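Local coordinates for uncharacterized protein (Bacteroides ovatus, PDB 4DQA) that is of unknown function but probably binds carbohydrate, joining an N-terminal BT_3987-like domain to a concanavalin A-like lectin/glucanase domain, at residues Q210-T215 / S249-D254; D202-A207 / T237-N242; F160-Y165 / T229-T234. All coordinates share one frame; numbering follows the deposited sequence.

Contact 1: Q210-T215 / S249-D254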
# COMPACT_ATOMS: atom_id res chain seq x y z
N GLN A 210 1.12 -23.15 -20.71
CA GLN A 210 0.43 -22.33 -21.71
C GLN A 210 1.01 -20.93 -21.62
O GLN A 210 1.63 -20.58 -20.61
CB GLN A 210 -1.07 -22.30 -21.43
CG GLN A 210 -1.42 -22.10 -19.96
CD GLN A 210 -1.27 -23.36 -19.13
OE1 GLN A 210 -1.74 -24.43 -19.52
NE2 GLN A 210 -0.60 -23.25 -17.99
N ASN A 211 0.82 -20.11 -22.65
CA ASN A 211 1.48 -18.81 -22.69
C ASN A 211 0.69 -17.73 -23.38
O ASN A 211 -0.16 -18.01 -24.24
CB ASN A 211 2.84 -18.95 -23.38
CG ASN A 211 2.71 -19.26 -24.84
OD1 ASN A 211 2.63 -20.43 -25.24
ND2 ASN A 211 2.67 -18.22 -25.66
N TYR A 212 0.95 -16.49 -22.99
CA TYR A 212 0.51 -15.33 -23.75
C TYR A 212 1.33 -14.13 -23.32
O TYR A 212 2.05 -14.19 -22.33
CB TYR A 212 -0.99 -15.07 -23.58
CG TYR A 212 -1.45 -14.63 -22.20
CD1 TYR A 212 -1.66 -15.55 -21.19
CD2 TYR A 212 -1.70 -13.29 -21.93
CE1 TYR A 212 -2.10 -15.15 -19.93
CE2 TYR A 212 -2.14 -12.88 -20.66
CZ TYR A 212 -2.33 -13.81 -19.67
OH TYR A 212 -2.79 -13.40 -18.42
N ARG A 213 1.22 -13.05 -24.07
CA ARG A 213 2.07 -11.89 -23.86
C ARG A 213 1.35 -10.58 -24.13
O ARG A 213 0.27 -10.54 -24.74
CB ARG A 213 3.31 -11.99 -24.75
CG ARG A 213 3.00 -11.95 -26.24
CD ARG A 213 4.32 -11.87 -27.00
NE ARG A 213 4.22 -11.97 -28.45
CZ ARG A 213 3.84 -10.97 -29.25
NH1 ARG A 213 3.44 -9.81 -28.71
NH2 ARG A 213 3.81 -11.16 -30.57
N VAL A 214 1.95 -9.49 -23.66
CA VAL A 214 1.44 -8.16 -23.92
C VAL A 214 1.80 -7.66 -25.32
O VAL A 214 2.42 -8.38 -26.11
CB VAL A 214 1.92 -7.16 -22.86
CG1 VAL A 214 1.47 -7.64 -21.48
CG2 VAL A 214 3.45 -7.00 -22.92
N THR A 215 1.40 -6.42 -25.64
CA THR A 215 1.57 -5.90 -26.98
C THR A 215 2.32 -4.55 -27.05
O THR A 215 2.36 -3.91 -28.09
CB THR A 215 0.19 -5.81 -27.69
OG1 THR A 215 -0.70 -5.04 -26.90
CG2 THR A 215 -0.42 -7.20 -27.85
N SER A 249 -6.09 -13.86 -21.34
CA SER A 249 -6.41 -15.11 -22.01
C SER A 249 -7.42 -15.91 -21.19
O SER A 249 -7.95 -15.42 -20.16
CB SER A 249 -5.14 -15.91 -22.26
OG SER A 249 -5.37 -16.89 -23.26
N ASP A 250 -7.73 -17.11 -21.67
CA ASP A 250 -8.68 -17.99 -21.01
C ASP A 250 -8.04 -19.35 -20.98
O ASP A 250 -7.61 -19.87 -22.01
CB ASP A 250 -10.02 -18.04 -21.76
CG ASP A 250 -10.75 -16.71 -21.74
OD1 ASP A 250 -10.51 -15.90 -22.66
OD2 ASP A 250 -11.53 -16.46 -20.79
N TRP A 251 -7.96 -19.91 -19.79
CA TRP A 251 -7.36 -21.22 -19.59
C TRP A 251 -8.37 -22.13 -18.96
O TRP A 251 -9.32 -21.67 -18.29
CB TRP A 251 -6.17 -21.12 -18.64
CG TRP A 251 -5.00 -20.38 -19.15
CD1 TRP A 251 -4.68 -20.14 -20.45
CD2 TRP A 251 -3.98 -19.78 -18.36
NE1 TRP A 251 -3.51 -19.42 -20.52
CE2 TRP A 251 -3.06 -19.18 -19.25
CE3 TRP A 251 -3.75 -19.67 -16.98
CZ2 TRP A 251 -1.92 -18.51 -18.82
CZ3 TRP A 251 -2.62 -18.99 -16.55
CH2 TRP A 251 -1.72 -18.41 -17.47
N GLY A 252 -8.16 -23.42 -19.14
CA GLY A 252 -9.05 -24.42 -18.58
C GLY A 252 -8.39 -25.19 -17.46
O GLY A 252 -9.00 -26.11 -16.93
N ILE A 253 -7.16 -24.83 -17.09
CA ILE A 253 -6.42 -25.63 -16.12
C ILE A 253 -7.00 -25.49 -14.72
O ILE A 253 -7.54 -24.44 -14.35
CB ILE A 253 -4.90 -25.26 -16.05
CG1 ILE A 253 -4.71 -23.83 -15.55
CG2 ILE A 253 -4.25 -25.46 -17.41
CD1 ILE A 253 -3.27 -23.42 -15.30
N ASP A 254 -6.86 -26.54 -13.93
CA ASP A 254 -7.38 -26.53 -12.58
C ASP A 254 -6.46 -25.77 -11.64
O ASP A 254 -6.87 -25.39 -10.54
CB ASP A 254 -7.57 -27.95 -12.08
CG ASP A 254 -8.74 -28.66 -12.75
OD1 ASP A 254 -9.53 -27.97 -13.45
OD2 ASP A 254 -8.87 -29.88 -12.57
O HOH W 1 -2.89 -18.65 -23.31

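Contact 2: D202-A207 / T237-N242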
# COMPACT_ATOMS: atom_id res chain seq x y z
N ASP A 202 11.68 -7.19 -24.46
CA ASP A 202 11.09 -6.25 -23.53
C ASP A 202 9.57 -6.39 -23.38
O ASP A 202 8.90 -5.49 -22.82
CB ASP A 202 11.52 -4.80 -23.86
CG ASP A 202 11.42 -4.44 -25.35
OD1 ASP A 202 10.85 -5.20 -26.16
OD2 ASP A 202 11.97 -3.37 -25.74
N TYR A 203 9.03 -7.54 -23.78
CA TYR A 203 7.59 -7.81 -23.68
C TYR A 203 7.28 -8.76 -22.53
O TYR A 203 7.80 -9.89 -22.48
CB TYR A 203 7.07 -8.40 -24.98
CG TYR A 203 6.70 -7.36 -26.01
CD1 TYR A 203 7.57 -6.31 -26.32
CD2 TYR A 203 5.49 -7.39 -26.66
CE1 TYR A 203 7.23 -5.33 -27.25
CE2 TYR A 203 5.14 -6.43 -27.59
CZ TYR A 203 6.03 -5.41 -27.88
OH TYR A 203 5.69 -4.44 -28.81
N LEU A 204 6.45 -8.31 -21.61
CA LEU A 204 5.97 -9.17 -20.53
C LEU A 204 5.21 -10.36 -21.06
O LEU A 204 4.41 -10.25 -21.98
CB LEU A 204 5.00 -8.42 -19.64
CG LEU A 204 5.54 -7.57 -18.53
CD1 LEU A 204 4.37 -6.78 -17.97
CD2 LEU A 204 6.16 -8.45 -17.44
N GLU A 205 5.43 -11.50 -20.45
CA GLU A 205 4.89 -12.75 -20.92
C GLU A 205 4.71 -13.71 -19.78
O GLU A 205 5.52 -13.75 -18.85
CB GLU A 205 5.86 -13.38 -21.94
CG GLU A 205 5.44 -14.72 -22.50
CD GLU A 205 6.39 -15.21 -23.59
OE1 GLU A 205 7.61 -15.37 -23.32
OE2 GLU A 205 5.91 -15.45 -24.72
N VAL A 206 3.63 -14.48 -19.83
CA VAL A 206 3.49 -15.65 -18.99
C VAL A 206 3.73 -16.92 -19.79
O VAL A 206 3.27 -17.06 -20.92
CB VAL A 206 2.15 -15.66 -18.25
CG1 VAL A 206 1.00 -15.66 -19.19
CG2 VAL A 206 2.06 -16.88 -17.37
N ALA A 207 4.51 -17.83 -19.22
CA ALA A 207 4.89 -19.05 -19.91
C ALA A 207 4.81 -20.26 -19.00
O ALA A 207 4.67 -20.11 -17.79
CB ALA A 207 6.32 -18.90 -20.48
N THR A 237 -7.52 -15.13 -17.20
CA THR A 237 -6.19 -14.71 -16.73
C THR A 237 -5.86 -13.37 -17.35
O THR A 237 -6.28 -13.05 -18.46
CB THR A 237 -5.11 -15.79 -17.04
OG1 THR A 237 -3.79 -15.27 -16.77
CG2 THR A 237 -5.15 -16.22 -18.49
N GLY A 238 -5.12 -12.56 -16.59
CA GLY A 238 -4.72 -11.25 -17.07
C GLY A 238 -3.30 -10.89 -16.65
O GLY A 238 -2.81 -11.35 -15.60
N ILE A 239 -2.66 -10.07 -17.47
CA ILE A 239 -1.41 -9.42 -17.10
C ILE A 239 -1.72 -7.93 -17.01
O ILE A 239 -2.29 -7.34 -17.94
CB ILE A 239 -0.33 -9.63 -18.17
CG1 ILE A 239 0.08 -11.10 -18.21
CG2 ILE A 239 0.89 -8.75 -17.88
CD1 ILE A 239 1.02 -11.46 -19.34
N TYR A 240 -1.35 -7.34 -15.88
CA TYR A 240 -1.66 -5.96 -15.57
C TYR A 240 -0.38 -5.17 -15.35
O TYR A 240 0.55 -5.65 -14.71
CB TYR A 240 -2.49 -5.90 -14.27
CG TYR A 240 -3.84 -6.58 -14.34
CD1 TYR A 240 -3.94 -7.95 -14.15
CD2 TYR A 240 -4.99 -5.86 -14.55
CE1 TYR A 240 -5.16 -8.59 -14.21
CE2 TYR A 240 -6.22 -6.50 -14.61
CZ TYR A 240 -6.29 -7.86 -14.42
OH TYR A 240 -7.51 -8.52 -14.46
N VAL A 241 -0.34 -3.96 -15.91
CA VAL A 241 0.79 -3.06 -15.74
C VAL A 241 0.22 -1.75 -15.21
O VAL A 241 -0.64 -1.15 -15.83
CB VAL A 241 1.53 -2.84 -17.04
CG1 VAL A 241 2.66 -1.84 -16.85
CG2 VAL A 241 2.07 -4.16 -17.58
N ASN A 242 0.70 -1.34 -14.05
CA ASN A 242 0.25 -0.10 -13.38
C ASN A 242 -1.25 -0.10 -13.23
O ASN A 242 -1.92 0.91 -13.40
CB ASN A 242 0.72 1.13 -14.14
CG ASN A 242 2.22 1.26 -14.13
OD1 ASN A 242 2.92 0.61 -13.32
ND2 ASN A 242 2.74 2.08 -15.01

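Contact 3: F160-Y165 / T229-T234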
# COMPACT_ATOMS: atom_id res chain seq x y z
N PHE A 160 -1.95 -24.07 -6.45
CA PHE A 160 -2.62 -22.82 -6.70
C PHE A 160 -3.65 -23.06 -7.79
O PHE A 160 -3.32 -23.46 -8.90
CB PHE A 160 -1.62 -21.77 -7.16
CG PHE A 160 -0.67 -21.29 -6.08
CD1 PHE A 160 -1.12 -20.89 -4.83
CD2 PHE A 160 0.70 -21.21 -6.33
CE1 PHE A 160 -0.24 -20.43 -3.85
CE2 PHE A 160 1.58 -20.76 -5.35
CZ PHE A 160 1.11 -20.37 -4.11
N SER A 161 -4.92 -22.82 -7.47
CA SER A 161 -5.95 -22.85 -8.48
C SER A 161 -6.09 -21.45 -9.00
O SER A 161 -5.60 -21.13 -10.08
CB SER A 161 -7.26 -23.44 -7.93
OG SER A 161 -7.64 -22.80 -6.73
N SER A 162 -6.72 -20.58 -8.22
CA SER A 162 -6.65 -19.16 -8.52
C SER A 162 -5.41 -18.58 -7.85
O SER A 162 -5.02 -19.01 -6.77
CB SER A 162 -7.89 -18.44 -8.02
OG SER A 162 -9.03 -18.98 -8.68
N PHE A 163 -4.76 -17.64 -8.51
CA PHE A 163 -3.55 -17.08 -7.93
C PHE A 163 -3.20 -15.74 -8.54
O PHE A 163 -3.79 -15.33 -9.55
CB PHE A 163 -2.38 -18.05 -8.11
CG PHE A 163 -1.89 -18.13 -9.52
CD1 PHE A 163 -2.52 -18.96 -10.42
CD2 PHE A 163 -0.85 -17.33 -9.95
CE1 PHE A 163 -2.11 -19.03 -11.75
CE2 PHE A 163 -0.43 -17.39 -11.29
CZ PHE A 163 -1.08 -18.24 -12.17
N THR A 164 -2.25 -15.09 -7.90
CA THR A 164 -1.69 -13.81 -8.34
C THR A 164 -0.20 -13.79 -8.09
O THR A 164 0.26 -14.18 -7.01
CB THR A 164 -2.32 -12.64 -7.56
OG1 THR A 164 -3.73 -12.67 -7.72
CG2 THR A 164 -1.79 -11.30 -8.06
N TYR A 165 0.54 -13.32 -9.08
CA TYR A 165 1.93 -12.90 -8.88
C TYR A 165 1.91 -11.39 -9.05
O TYR A 165 1.29 -10.90 -9.99
CB TYR A 165 2.86 -13.40 -9.99
CG TYR A 165 3.10 -14.89 -10.13
CD1 TYR A 165 2.70 -15.81 -9.18
CD2 TYR A 165 3.77 -15.37 -11.27
CE1 TYR A 165 2.96 -17.17 -9.33
CE2 TYR A 165 4.03 -16.73 -11.43
CZ TYR A 165 3.64 -17.62 -10.46
OH TYR A 165 3.88 -18.98 -10.62
N THR A 229 -2.72 -12.62 -12.96
CA THR A 229 -3.79 -13.25 -12.18
C THR A 229 -4.39 -14.39 -12.99
O THR A 229 -4.39 -14.36 -14.22
CB THR A 229 -4.92 -12.27 -11.80
OG1 THR A 229 -5.62 -11.81 -12.96
CG2 THR A 229 -4.37 -11.07 -11.01
N TYR A 230 -4.89 -15.39 -12.28
CA TYR A 230 -5.74 -16.40 -12.92
C TYR A 230 -6.88 -16.71 -11.97
O TYR A 230 -6.65 -17.00 -10.80
CB TYR A 230 -4.96 -17.67 -13.18
CG TYR A 230 -5.77 -18.83 -13.72
CD1 TYR A 230 -6.57 -18.69 -14.85
CD2 TYR A 230 -5.67 -20.08 -13.15
CE1 TYR A 230 -7.26 -19.77 -15.38
CE2 TYR A 230 -6.36 -21.17 -13.67
CZ TYR A 230 -7.15 -21.00 -14.78
OH TYR A 230 -7.83 -22.08 -15.29
N ASP A 231 -8.09 -16.59 -12.49
CA ASP A 231 -9.31 -16.92 -11.78
C ASP A 231 -9.76 -18.28 -12.31
O ASP A 231 -10.30 -18.35 -13.41
CB ASP A 231 -10.36 -15.85 -12.06
CG ASP A 231 -11.61 -16.01 -11.21
OD1 ASP A 231 -12.19 -17.12 -11.16
OD2 ASP A 231 -12.02 -14.99 -10.60
N GLN A 232 -9.51 -19.33 -11.56
CA GLN A 232 -9.75 -20.67 -12.09
C GLN A 232 -11.23 -20.95 -12.43
O GLN A 232 -11.51 -21.54 -13.46
CB GLN A 232 -9.16 -21.72 -11.14
CG GLN A 232 -9.47 -23.16 -11.55
CD GLN A 232 -10.79 -23.64 -10.97
OE1 GLN A 232 -11.12 -23.33 -9.82
NE2 GLN A 232 -11.54 -24.41 -11.75
N PRO A 233 -12.17 -20.50 -11.58
CA PRO A 233 -13.56 -20.77 -11.97
C PRO A 233 -14.00 -20.09 -13.26
O PRO A 233 -14.74 -20.69 -14.04
CB PRO A 233 -14.37 -20.24 -10.78
CG PRO A 233 -13.48 -20.31 -9.65
CD PRO A 233 -12.07 -20.11 -10.16
N THR A 234 -13.60 -18.84 -13.48
CA THR A 234 -14.03 -18.15 -14.68
C THR A 234 -13.14 -18.52 -15.84
O THR A 234 -13.51 -18.33 -17.01
CB THR A 234 -14.03 -16.64 -14.54
OG1 THR A 234 -12.67 -16.19 -14.37
CG2 THR A 234 -14.88 -16.19 -13.37
O HOH W 2 -10.03 -21.42 -7.28

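Contact 1: Q210-T215 / S249-D254
Gln-210 and Tyr-212 meet Ser-249 and Trp-251 where two sheets of the concanavalin A-like domain face each other: strand 212-213 closes one side of a three-stranded antiparallel sheet, and strand 244-250 belongs to the larger antiparallel sheet. No direct hydrogen bond joins the segments; the contact rests on ring packing, a Gln-210 to Ile-253 touch and one water. Two of the packing contacts are CH-pi interactions. Gln-210 CG sits over the indole, 3.5 Å from the centroid of the Trp-251 five-membered ring and 18° off its normal; chi1 of 44° leaves CG flanked by its own backbone N and C, and the bend at chi2 lifts the amide off the indole face, toward Ile-253. Ser-249 CB likewise covers one face of the Tyr-212 ring, 3.9 Å from the centroid.

The aromatic pair is oblique, with planes at 67°, and Trp-251 CZ2 lies at the edge of the tyrosine ring, 3.5 Å from Tyr-212 CE1. The phenol hydroxyl is hydrogen-bonded to Thr-237 OG1. Gln-210 OE1 abuts Ile-253 CG2 at 3.4 Å. The water donates to Asn-211 O, bonds Ser-249 OG, and, at the indole edge, accepts from Trp-251 NE1 at 3.0 Å.

Contact 2: D202-A207 / T237-N242
Leu-204 and Val-206 of strand 203-207 face Ile-239 and Val-241 of strand 237-241 across a gap too wide for backbone pairing: the strand axes come no closer than 8.7 Å, and their N-to-C directions lie 153° apart. No hydrogen bond crosses between the segments, and the contact is made by aliphatic side chains that point inward at alternate positions.

Leu-204 uses a single methyl for both of its partners. Its CD1 lies 3.5 Å from Val-241 CG2 and 4.0 Å from Ile-239 CG2, and the leucine side chain crosses both partners at a slant. Ile-239 divides its branches: CG2 meets the leucine, while the extended CG1-CD1 arm (chi2 173°) carries CD1 to the backbone of the facing strand, 4.0 Å from Val-206 N. The same CD1 is 4.2 Å from Val-206 CG1.

Glu-205, between the two inward residues, has its CB directed away from strand 237-241; its carboxylate forms a salt bridge with Arg-190 and a hydrogen bond with Thr-199. Tyr-212 flanks both Val-206 and Ile-239, extending the apolar layer. All five touching residues are buried. This face-to-face packing of two sheets is that of a beta sandwich, consistent with the concanavalin A-like lectin/glucanase fold.

Contact 3: F160-Y165 / T229-T234
Phe-163 and Tyr-230 form an antiparallel hydrogen-bonded pair, each donating to the other's carbonyl. Phe-163 N reaches Tyr-230 O at 3.0 Å, while Tyr-230 N reaches Phe-163 O at 2.9 Å. The same two oxygens also receive CA-H...O contacts, from Ser-162 CA and Thr-229 CA respectively. On the face that carries Phe-163 and Tyr-230, the phenylalanine ring leans across its partner, with Phe-163 CE1 3.5 Å from Tyr-230 CB. The tyrosine's chi1 of 175° turns its ring toward Ser-161, whose O lies 3.2 Å from Tyr-230 CD2; this buried carbonyl oxygen has no hydrogen-bonding partner in the model. On the other face, Thr-164 and Thr-229 lie side by side in a non-hydrogen-bonded pair, Thr-229 CG2 packing against Thr-164 OG1 and CG2.

The pairing joins the start of strand 163-171 to the end of strand 223-231 in the large antiparallel sheet of the concanavalin A-like domain; the N-to-C directions of 163-165 and 229-231 lie 174° apart. Past the last bridge a side chain takes over from the backbone: Gln-232 N donates to Ser-162 OG at 2.9 Å, with an N-H...O angle of 163°. Pro-233 CD packs on the same hydroxyl oxygen, and a water joins Ser-162 OG to Ser-161 OG, with a weak bond to Gln-232 OE1.

Farther out, in one conformer of Asp-231, its OD1 accepts from Thr-234 N at 3.2 Å, an Asx motif left doubtful by the existence of a second conformer. Tyr-230 OH is hydrogen-bonded to Ile-253 O, fixing the far end of the ring, and the indole of Trp-251 meets that ring. Thr-164 OG1 bonds to Val-291 O and Arg-293 N, while Phe-256 meets the Phe-163 ring edge-to-face.

How the contacts relate
After the N-terminal domain, 160-165 is the first of the six segments, and contact 3 closes a 63-residue span when 229-234 arrives. Segments 202-207 and 210-215 lie within that span, and their partners, 237-242 and 249-254, follow 229-234; contact 2 closes 29 intervening residues and contact 1 closes 33. All three contacts therefore cross along the chain, and none nests inside another. Contacts 1 and 2 tie the three-stranded sheet to the larger antiparallel one, whereas contact 3 pairs strands within the larger sheet. Contacts 1 and 2 meet through the backbone bond of Val-206 N with Tyr-212 O, at 3.0 Å; contacts 2 and 3 meet through Gly-238 O and Thr-229 N, 2.9 Å apart in neighbouring strands.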